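Local coordinates for envelope glycoprotein (Thogoto virus, PDB 5XEA) that probably attaches the virion to a host-cell receptor and then drives fusion of the viral and host membranes, at residues 62-67 / 126-131; 231-236 / 245-250; 319-324 / 330-335. All blocks are in the same frame, centred on the assembly; numbering follows the deposited sequence.

Contact 1: residues 62-67 / 126-131; sequences SNTGCN and DANWKF
Cys66 lies against Asp126, and Gly65 against Asn128, where residues 62-67, entering strand 65-72, meet the loop 126-131 that leads into strand 133-156. The setting is a β-hairpin, strands 40-56 and 65-72 paired antiparallel, at one end of the elongated subunit. Its position, with the contact's centre about 55 Å from the centre of the chain, is consistent with the fusion-loop tip of class III viral fusogens, the group to which baculovirus gp64 belongs.

Van der Waals contacts of the disulfide and a methyl group are loose. Cys66 SG, disulfide-bonded to Cys54 and thus tying the two hairpin strands together, lies 3.9 Å from Asp126 O and 4.4 Å from Asp126 CB. SG is held anti to its own carbonyl carbon (chi1 -68°), a torsion that turns the sulfur to the loop. Beside it, Thr64 CG2 merely brushes the amide of Asn128, 4.5 Å from ND2.

Polar groups come close across the contact without bonding to each other. Asn128, with CG extended away from its backbone N (chi1 -165°), brings ND2 within 3.9 Å of Gly65 O but spends its hydrogen bond on Tyr55 O of the hairpin. Asp126 likewise looks elsewhere, accepting bonds at OD1 from Asn442 and Thr440 near the C-terminal end of the model.

Subunit packing completes the site. Thr64 and Phe131 both lie on Leu59 of the third subunit, placing the contact beside the trimer interface. Thr64 OG1 is itself hydrogen-bonded within the hairpin turn, to Gly57 N and Gly58 O.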
loop_
_atom_site.group_PDB
_atom_site.type_symbol
_atom_site.label_atom_id
_atom_site.label_comp_id
_atom_site.label_asym_id
_atom_site.label_seq_id
_atom_site.Cartn_x
_atom_site.Cartn_y
_atom_site.Cartn_z
ATOM N N SER B 62 44.172 -24.474 35.677
ATOM C CA SER B 62 43.156 -24.766 34.671
ATOM C C SER B 62 41.747 -24.348 35.089
ATOM O O SER B 62 40.847 -24.354 34.244
ATOM C CB SER B 62 43.165 -26.261 34.323
ATOM O OG SER B 62 42.797 -27.064 35.439
ATOM N N ASN B 63 41.522 -23.993 36.350
ATOM C CA ASN B 63 40.248 -23.411 36.742
ATOM C C ASN B 63 40.229 -21.896 36.626
ATOM O O ASN B 63 39.257 -21.278 37.054
ATOM C CB ASN B 63 39.899 -23.786 38.179
ATOM C CG ASN B 63 40.014 -25.261 38.435
ATOM O OD1 ASN B 63 40.862 -25.701 39.218
ATOM N ND2 ASN B 63 39.166 -26.040 37.785
ATOM N N THR B 64 41.287 -21.265 36.121
ATOM C CA THR B 64 41.220 -19.822 35.912
ATOM C C THR B 64 40.308 -19.555 34.717
ATOM O O THR B 64 40.419 -20.216 33.680
ATOM C CB THR B 64 42.615 -19.227 35.686
ATOM O OG1 THR B 64 43.386 -19.282 36.904
ATOM C CG2 THR B 64 42.512 -17.770 35.227
ATOM N N GLY B 65 39.371 -18.646 34.868
ATOM C CA GLY B 65 38.423 -18.401 33.797
ATOM C C GLY B 65 37.117 -17.885 34.357
ATOM O O GLY B 65 37.019 -17.561 35.528
ATOM N N CYS B 66 36.107 -17.803 33.486
ATOM C CA CYS B 66 34.813 -17.237 33.861
ATOM C C CYS B 66 33.667 -18.094 33.357
ATOM O O CYS B 66 33.726 -18.674 32.265
ATOM C CB CYS B 66 34.598 -15.819 33.307
ATOM S SG CYS B 66 35.637 -14.515 34.004
ATOM N N ASN B 67 32.607 -18.138 34.165
ATOM C CA ASN B 67 31.286 -18.602 33.750
ATOM C C ASN B 67 30.415 -17.350 33.691
ATOM O O ASN B 67 29.836 -16.935 34.697
ATOM C CB ASN B 67 30.722 -19.625 34.704
ATOM C CG ASN B 67 29.355 -20.098 34.294
ATOM O OD1 ASN B 67 28.983 -20.016 33.124
ATOM N ND2 ASN B 67 28.587 -20.583 35.259
ATOM N N ASP B 126 32.926 -8.628 33.222
ATOM C CA ASP B 126 33.416 -9.922 33.715
ATOM C C ASP B 126 34.836 -9.801 34.274
ATOM O O ASP B 126 35.719 -10.615 33.995
ATOM C CB ASP B 126 33.334 -11.002 32.637
ATOM C CG ASP B 126 34.116 -10.661 31.382
ATOM O OD1 ASP B 126 34.897 -9.680 31.386
ATOM O OD2 ASP B 126 33.947 -11.402 30.385
ATOM N N ALA B 127 35.047 -8.792 35.111
ATOM C CA ALA B 127 36.355 -8.579 35.722
ATOM C C ALA B 127 36.760 -9.766 36.596
ATOM O O ALA B 127 35.915 -10.471 37.165
ATOM C CB ALA B 127 36.344 -7.294 36.546
ATOM N N ASN B 128 38.079 -9.981 36.701
ATOM C CA ASN B 128 38.680 -11.121 37.390
ATOM C C ASN B 128 40.065 -10.711 37.878
ATOM O O ASN B 128 41.038 -11.412 37.608
ATOM C CB ASN B 128 38.783 -12.314 36.425
ATOM C CG ASN B 128 39.059 -13.651 37.121
ATOM O OD1 ASN B 128 38.829 -13.817 38.321
ATOM N ND2 ASN B 128 39.516 -14.629 36.336
ATOM N N TRP B 129 40.183 -9.555 38.538
ATOM C CA TRP B 129 41.493 -8.968 38.768
ATOM C C TRP B 129 42.076 -9.310 40.139
ATOM O O TRP B 129 43.187 -8.862 40.445
ATOM C CB TRP B 129 41.458 -7.443 38.589
ATOM C CG TRP B 129 40.301 -6.756 39.242
ATOM C CD1 TRP B 129 39.163 -6.305 38.624
ATOM C CD2 TRP B 129 40.176 -6.399 40.624
ATOM N NE1 TRP B 129 38.334 -5.708 39.542
ATOM C CE2 TRP B 129 38.931 -5.751 40.777
ATOM C CE3 TRP B 129 40.989 -6.582 41.754
ATOM C CZ2 TRP B 129 38.476 -5.286 42.006
ATOM C CZ3 TRP B 129 40.537 -6.113 42.977
ATOM C CH2 TRP B 129 39.290 -5.472 43.090
ATOM N N LYS B 130 41.353 -10.083 40.953
ATOM C CA LYS B 130 41.756 -10.402 42.320
ATOM C C LYS B 130 42.409 -11.781 42.312
ATOM O O LYS B 130 41.727 -12.806 42.365
ATOM C CB LYS B 130 40.563 -10.348 43.268
ATOM C CG LYS B 130 40.966 -10.428 44.744
ATOM C CD LYS B 130 41.606 -9.139 45.203
ATOM C CE LYS B 130 42.111 -9.257 46.647
ATOM N NZ LYS B 130 42.647 -7.953 47.132
ATOM N N PHE B 131 43.737 -11.791 42.248
ATOM C CA PHE B 131 44.482 -13.041 42.184
ATOM C C PHE B 131 44.173 -13.934 43.377
ATOM O O PHE B 131 44.124 -13.471 44.518
ATOM C CB PHE B 131 45.984 -12.773 42.127
ATOM C CG PHE B 131 46.808 -14.031 42.117
ATOM C CD1 PHE B 131 46.800 -14.862 41.012
ATOM C CD2 PHE B 131 47.586 -14.393 43.232
ATOM C CE1 PHE B 131 47.548 -16.022 40.994
ATOM C CE2 PHE B 131 48.335 -15.559 43.224
ATOM C CZ PHE B 131 48.327 -16.375 42.103
#

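Contact 2: residues 231-236 / 245-250; sequences FEVTSH and YNFSKD. With NAG (2-acetamido-2-deoxy-beta-D-glucopyranose), chain F.
Phe231 and Tyr245 meet from strands that are not neighbours in their sheet. The six-stranded antiparallel sheet is evidently curved, since side chains of its outer strand 229-233 reach those of strand 243-247, the second arm of the β-hairpin 237-240/243-247. Residues 234-236 lead from that outer strand into the hairpin.

The inner side is close-packed. The two aromatic rings cross obliquely, with centroids 5.0 Å apart and planes inclined by 38°, and Phe231 CZ approaches Tyr245 CE2 to 3.6 Å. Val233 CG2 continues this apolar layer, lying in the plane of the Phe231 ring at its edge and touching Phe247 CE2 at 3.7 Å. Phe238, His240 and Ile204 add to the same patch, while Tyr245 OH is hydrogen-bonded to Asp226 OD2. Where the chains converge, Phe247 N donates a nearly straight hydrogen bond to His236 O (2.8 Å, 170° at the hydrogen), extending the ladder by one residue before the start of strand 237-240. The same carbonyl oxygen sits at the edge of the Phe247 ring and takes a CA-H contact from Asn246.

At the rim, toward solvent, the packing slackens. His236 CB only grazes Lys249 CB at 4.2 Å, and the nearness of the imidazole to Asn246 is doubtful because that histidine has alternative conformers.

Asn246 itself is buried, although it bears an N-linked glycan that lies near Trp155 and Gln237. Its CG is anti to the backbone N (chi1 -175°), and its OD1 has no polar partner. Asn246 ND2 is joined to NAG C1 by a 1.4 Å covalent bond.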
loop_
_atom_site.group_PDB
_atom_site.type_symbol
_atom_site.label_atom_id
_atom_site.label_comp_id
_atom_site.label_asym_id
_atom_site.label_seq_id
_atom_site.Cartn_x
_atom_site.Cartn_y
_atom_site.Cartn_z
ATOM N N PHE B 231 -16.098 -5.650 1.255
ATOM C CA PHE B 231 -15.559 -6.994 1.208
ATOM C C PHE B 231 -16.306 -7.788 0.160
ATOM O O PHE B 231 -17.457 -7.484 -0.173
ATOM C CB PHE B 231 -15.644 -7.671 2.588
ATOM C CG PHE B 231 -16.943 -7.415 3.307
ATOM C CD1 PHE B 231 -18.064 -8.184 3.039
ATOM C CD2 PHE B 231 -17.042 -6.392 4.239
ATOM C CE1 PHE B 231 -19.272 -7.932 3.680
ATOM C CE2 PHE B 231 -18.241 -6.143 4.892
ATOM C CZ PHE B 231 -19.357 -6.913 4.606
ATOM N N GLU B 232 -15.637 -8.793 -0.374
ATOM C CA GLU B 232 -16.303 -9.774 -1.218
ATOM C C GLU B 232 -16.769 -10.921 -0.336
ATOM O O GLU B 232 -15.962 -11.513 0.384
ATOM C CB GLU B 232 -15.358 -10.280 -2.305
ATOM C CG GLU B 232 -15.954 -11.401 -3.130
ATOM C CD GLU B 232 -14.946 -12.065 -4.049
ATOM O OE1 GLU B 232 -13.811 -11.549 -4.179
ATOM O OE2 GLU B 232 -15.296 -13.113 -4.637
ATOM N N VAL B 233 -18.058 -11.236 -0.378
ATOM C CA VAL B 233 -18.572 -12.346 0.417
ATOM C C VAL B 233 -18.267 -13.651 -0.308
ATOM O O VAL B 233 -18.755 -13.895 -1.415
ATOM C CB VAL B 233 -20.069 -12.184 0.696
ATOM C CG1 VAL B 233 -20.701 -13.525 1.073
ATOM C CG2 VAL B 233 -20.256 -11.185 1.824
ATOM N N THR B 234 -17.440 -14.485 0.311
ATOM C CA THR B 234 -16.991 -15.738 -0.279
ATOM C C THR B 234 -17.698 -16.956 0.294
ATOM O O THR B 234 -17.636 -18.034 -0.306
ATOM C CB THR B 234 -15.487 -15.905 -0.059
ATOM O OG1 THR B 234 -15.218 -15.804 1.343
ATOM C CG2 THR B 234 -14.724 -14.812 -0.789
ATOM N N SER B 235 -18.325 -16.813 1.455
ATOM C CA SER B 235 -19.122 -17.866 2.058
ATOM C C SER B 235 -20.188 -17.196 2.902
ATOM O O SER B 235 -20.159 -15.984 3.127
ATOM C CB SER B 235 -18.274 -18.817 2.907
ATOM O OG SER B 235 -17.978 -18.236 4.163
ATOM N N HIS B 236 -21.146 -17.998 3.371
ATOM C CA HIS B 236 -22.228 -17.440 4.176
ATOM C C HIS B 236 -21.734 -17.017 5.551
ATOM O O HIS B 236 -22.299 -16.100 6.158
ATOM C CB HIS B 236 -23.369 -18.450 4.307
ATOM C CG HIS B 236 -23.136 -19.505 5.346
ATOM N ND1 HIS B 236 -22.426 -20.657 5.092
ATOM C CD2 HIS B 236 -23.540 -19.588 6.637
ATOM C CE1 HIS B 236 -22.393 -21.401 6.184
ATOM N NE2 HIS B 236 -23.065 -20.776 7.134
ATOM N N TYR B 245 -19.753 -11.940 10.019
ATOM C CA TYR B 245 -21.100 -11.973 9.475
ATOM C C TYR B 245 -21.561 -13.414 9.348
ATOM O O TYR B 245 -20.764 -14.325 9.098
ATOM C CB TYR B 245 -21.184 -11.283 8.104
ATOM C CG TYR B 245 -20.796 -9.828 8.132
ATOM C CD1 TYR B 245 -21.749 -8.838 8.299
ATOM C CD2 TYR B 245 -19.465 -9.444 8.001
ATOM C CE1 TYR B 245 -21.390 -7.503 8.332
ATOM C CE2 TYR B 245 -19.102 -8.109 8.029
ATOM C CZ TYR B 245 -20.067 -7.150 8.194
ATOM O OH TYR B 245 -19.708 -5.829 8.226
ATOM N N ASN B 246 -22.863 -13.610 9.550
ATOM C CA ASN B 246 -23.530 -14.874 9.251
ATOM C C ASN B 246 -24.732 -14.516 8.379
ATOM O O ASN B 246 -25.742 -14.007 8.880
ATOM C CB ASN B 246 -23.942 -15.613 10.518
ATOM C CG ASN B 246 -24.518 -16.979 10.227
ATOM O OD1 ASN B 246 -24.090 -17.662 9.300
ATOM N ND2 ASN B 246 -25.499 -17.385 11.019
ATOM N N PHE B 247 -24.590 -14.736 7.074
ATOM C CA PHE B 247 -25.632 -14.445 6.101
ATOM C C PHE B 247 -26.577 -15.634 6.009
ATOM O O PHE B 247 -26.127 -16.786 5.946
ATOM C CB PHE B 247 -25.031 -14.167 4.720
ATOM C CG PHE B 247 -24.300 -12.862 4.616
ATOM C CD1 PHE B 247 -24.932 -11.735 4.118
ATOM C CD2 PHE B 247 -22.972 -12.765 4.998
ATOM C CE1 PHE B 247 -24.261 -10.535 4.014
ATOM C CE2 PHE B 247 -22.297 -11.567 4.893
ATOM C CZ PHE B 247 -22.946 -10.446 4.404
ATOM N N SER B 248 -27.878 -15.356 5.992
ATOM C CA SER B 248 -28.851 -16.401 5.694
ATOM C C SER B 248 -28.532 -17.009 4.338
ATOM O O SER B 248 -28.415 -16.289 3.339
ATOM C CB SER B 248 -30.268 -15.832 5.707
ATOM O OG SER B 248 -31.226 -16.872 5.646
ATOM N N LYS B 249 -28.361 -18.330 4.303
ATOM C CA LYS B 249 -27.872 -18.955 3.084
ATOM C C LYS B 249 -28.986 -19.285 2.102
ATOM O O LYS B 249 -28.703 -19.471 0.914
ATOM C CB LYS B 249 -27.059 -20.211 3.416
ATOM C CG LYS B 249 -27.874 -21.454 3.696
ATOM C CD LYS B 249 -26.965 -22.662 3.881
ATOM C CE LYS B 249 -27.745 -23.853 4.421
ATOM N NZ LYS B 249 -28.267 -23.608 5.799
ATOM N N ASP B 250 -30.239 -19.349 2.550
ATOM C CA ASP B 250 -31.363 -19.451 1.620
ATOM C C ASP B 250 -31.767 -18.093 1.063
ATOM O O ASP B 250 -32.951 -17.807 0.865
ATOM C CB ASP B 250 -32.547 -20.147 2.292
ATOM C CG ASP B 250 -33.030 -19.432 3.550
ATOM O OD1 ASP B 250 -32.821 -18.207 3.688
ATOM O OD2 ASP B 250 -33.643 -20.107 4.403
HETATM C C1 NAG F . -26.135 -18.661 10.837
HETATM C C2 NAG F . -25.976 -19.551 12.070
HETATM C C3 NAG F . -26.762 -20.846 11.896
HETATM C C4 NAG F . -28.216 -20.549 11.544
HETATM C C5 NAG F . -28.280 -19.618 10.335
HETATM C C6 NAG F . -29.686 -19.165 10.018
HETATM C C7 NAG F . -24.018 -19.705 13.539
HETATM C C8 NAG F . -22.570 -20.074 13.636
HETATM N N2 NAG F . -24.578 -19.846 12.335
HETATM O O3 NAG F . -26.658 -21.583 13.109
HETATM O O4 NAG F . -28.917 -21.741 11.212
HETATM O O5 NAG F . -27.517 -18.433 10.588
HETATM O O6 NAG F . -30.139 -18.201 10.959
HETATM O O7 NAG F . -24.650 -19.291 14.505
#

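Contact 3: residues 319-324 / 330-335; sequences TVISSI and RLIGRL
Ile321 and Leu335 reach toward each other tip to tip between helix 282-327 and the short helix 331-335. From the Ile321 backbone, CB points at the second helix and divides the side chain into two arms. The CG2 methyl, on the branch anti to the backbone N, is the meeting point of three residues: it lies 4.0 Å from Leu335 CD1, 4.3 Å from Leu331 CD2 and a marginal 4.5 Å from Ile332 CG1. The other arm starts at CG1, set beside the backbone N (chi1 -75°), which passes 4.1 Å from Leu335 CD1. It ends in CD1, where the approach to Leu335 CD1 tightens to 3.7 Å.

The chain reverses after the long central helix into a short one, forming a helical hairpin. Their segment axes run at 133° and come no nearer than 10.9 Å, a separation bridged by Ile321, Ile324, Leu331, Ile332 and Leu335. The long helix also packs on the same region of the other two subunits: Ile321 touches Val320 of the second subunit, and Val320 touches Ile324 of the third, consistent with a trimeric helical bundle as in the class III fusogens to which gp64 belongs.

One turn further along, Ile324 crosses Leu331 at a slant. Leu331 CD2 rests against Ile324 CB (4.0 Å) and its CG2 methyl, while Leu331 also packs on Thr319 of the second subunit.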
loop_
_atom_site.group_PDB
_atom_site.type_symbol
_atom_site.label_atom_id
_atom_site.label_comp_id
_atom_site.label_asym_id
_atom_site.label_seq_id
_atom_site.Cartn_x
_atom_site.Cartn_y
_atom_site.Cartn_z
ATOM N N THR B 319 -36.811 17.087 -34.383
ATOM C CA THR B 319 -37.477 16.823 -35.659
ATOM C C THR B 319 -38.908 16.338 -35.454
ATOM O O THR B 319 -39.810 16.694 -36.226
ATOM C CB THR B 319 -36.688 15.791 -36.461
ATOM O OG1 THR B 319 -35.334 16.233 -36.615
ATOM C CG2 THR B 319 -37.313 15.604 -37.843
ATOM N N VAL B 320 -39.124 15.510 -34.432
ATOM C CA VAL B 320 -40.457 15.042 -34.093
ATOM C C VAL B 320 -41.335 16.200 -33.646
ATOM O O VAL B 320 -42.490 16.339 -34.087
ATOM C CB VAL B 320 -40.376 13.954 -33.011
ATOM C CG1 VAL B 320 -41.763 13.715 -32.402
ATOM C CG2 VAL B 320 -39.803 12.675 -33.610
ATOM N N ILE B 321 -40.818 17.031 -32.742
ATOM C CA ILE B 321 -41.601 18.157 -32.242
ATOM C C ILE B 321 -41.967 19.093 -33.384
ATOM O O ILE B 321 -43.098 19.587 -33.470
ATOM C CB ILE B 321 -40.836 18.889 -31.127
ATOM C CG1 ILE B 321 -40.897 18.061 -29.841
ATOM C CG2 ILE B 321 -41.396 20.285 -30.898
ATOM C CD1 ILE B 321 -39.790 18.410 -28.835
ATOM N N SER B 322 -41.015 19.330 -34.289
ATOM C CA SER B 322 -41.245 20.197 -35.438
ATOM C C SER B 322 -42.436 19.719 -36.270
ATOM O O SER B 322 -43.198 20.528 -36.812
ATOM C CB SER B 322 -39.966 20.233 -36.272
ATOM O OG SER B 322 -39.965 21.262 -37.223
ATOM N N SER B 323 -42.601 18.406 -36.384
ATOM C CA SER B 323 -43.687 17.843 -37.160
ATOM C C SER B 323 -45.015 17.933 -36.411
ATOM O O SER B 323 -46.046 18.247 -37.015
ATOM C CB SER B 323 -43.333 16.409 -37.547
ATOM O OG SER B 323 -44.492 15.651 -37.775
ATOM N N ILE B 324 -45.020 17.707 -35.096
ATOM C CA ILE B 324 -46.274 17.794 -34.347
ATOM C C ILE B 324 -46.692 19.244 -34.169
ATOM O O ILE B 324 -47.884 19.564 -34.196
ATOM C CB ILE B 324 -46.159 17.104 -32.976
ATOM C CG1 ILE B 324 -45.551 15.727 -33.117
ATOM C CG2 ILE B 324 -47.547 17.009 -32.309
ATOM C CD1 ILE B 324 -45.019 15.235 -31.834
ATOM N N ARG B 330 -49.942 24.987 -29.977
ATOM C CA ARG B 330 -49.710 25.319 -28.573
ATOM C C ARG B 330 -48.585 24.496 -27.948
ATOM O O ARG B 330 -48.153 24.813 -26.836
ATOM C CB ARG B 330 -50.995 25.137 -27.758
ATOM C CG ARG B 330 -51.922 26.357 -27.784
ATOM C CD ARG B 330 -53.303 26.069 -27.207
ATOM N NE ARG B 330 -54.194 25.472 -28.200
ATOM C CZ ARG B 330 -54.804 24.297 -28.063
ATOM N NH1 ARG B 330 -54.625 23.567 -26.968
ATOM N NH2 ARG B 330 -55.581 23.838 -29.037
ATOM N N LEU B 331 -48.098 23.473 -28.655
ATOM C CA LEU B 331 -47.119 22.540 -28.103
ATOM C C LEU B 331 -45.844 23.251 -27.670
ATOM O O LEU B 331 -45.349 23.042 -26.554
ATOM C CB LEU B 331 -46.799 21.456 -29.139
ATOM C CG LEU B 331 -45.684 20.479 -28.747
ATOM C CD1 LEU B 331 -46.022 19.779 -27.456
ATOM C CD2 LEU B 331 -45.447 19.453 -29.833
ATOM N N ILE B 332 -45.274 24.078 -28.545
ATOM C CA ILE B 332 -43.990 24.697 -28.218
ATOM C C ILE B 332 -44.133 25.592 -26.994
ATOM O O ILE B 332 -43.314 25.538 -26.062
ATOM C CB ILE B 332 -43.433 25.453 -29.438
ATOM C CG1 ILE B 332 -42.949 24.443 -30.483
ATOM C CG2 ILE B 332 -42.311 26.400 -29.025
ATOM C CD1 ILE B 332 -42.640 25.050 -31.825
ATOM N N GLY B 333 -45.205 26.383 -26.952
ATOM C CA GLY B 333 -45.472 27.193 -25.773
ATOM C C GLY B 333 -45.523 26.369 -24.499
ATOM O O GLY B 333 -45.029 26.793 -23.448
ATOM N N ARG B 334 -46.091 25.164 -24.580
ATOM C CA ARG B 334 -46.136 24.281 -23.416
ATOM C C ARG B 334 -44.756 23.721 -23.065
ATOM O O ARG B 334 -44.471 23.470 -21.890
ATOM C CB ARG B 334 -47.118 23.136 -23.658
ATOM C CG ARG B 334 -48.545 23.446 -23.272
ATOM C CD ARG B 334 -49.267 22.184 -22.823
ATOM N NE ARG B 334 -49.321 21.166 -23.865
ATOM C CZ ARG B 334 -49.388 19.862 -23.614
ATOM N NH1 ARG B 334 -49.391 19.435 -22.353
ATOM N NH2 ARG B 334 -49.433 18.991 -24.618
ATOM N N LEU B 335 -43.894 23.506 -24.062
ATOM C CA LEU B 335 -42.563 22.971 -23.780
ATOM C C LEU B 335 -41.684 24.008 -23.092
ATOM O O LEU B 335 -40.888 23.672 -22.208
ATOM C CB LEU B 335 -41.903 22.475 -25.066
ATOM C CG LEU B 335 -42.460 21.161 -25.610
ATOM C CD1 LEU B 335 -41.830 20.832 -26.943
ATOM C CD2 LEU B 335 -42.267 20.024 -24.613
#

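In the fold
The three contacts are spread along a rod-shaped subunit: contacts 1 and 3 lie on opposite sides of the chain's centre, about 112 Å apart between centres, with contact 2 between them along the sequence. Contact 1 is a surface meeting of a hairpin with a loop, thin and mostly polar, in which the firm bonds go to residues elsewhere. Contact 2 is partly buried within a curved β-sheet and mixes aromatic packing, one backbone bond and a glycan-bearing asparagine. Contact 3 joins two helices and is largely buried and aliphatic. Contacts 1 and 3 adjoin both other subunits, while contact 2 meets a neighbour through one residue, Glu232.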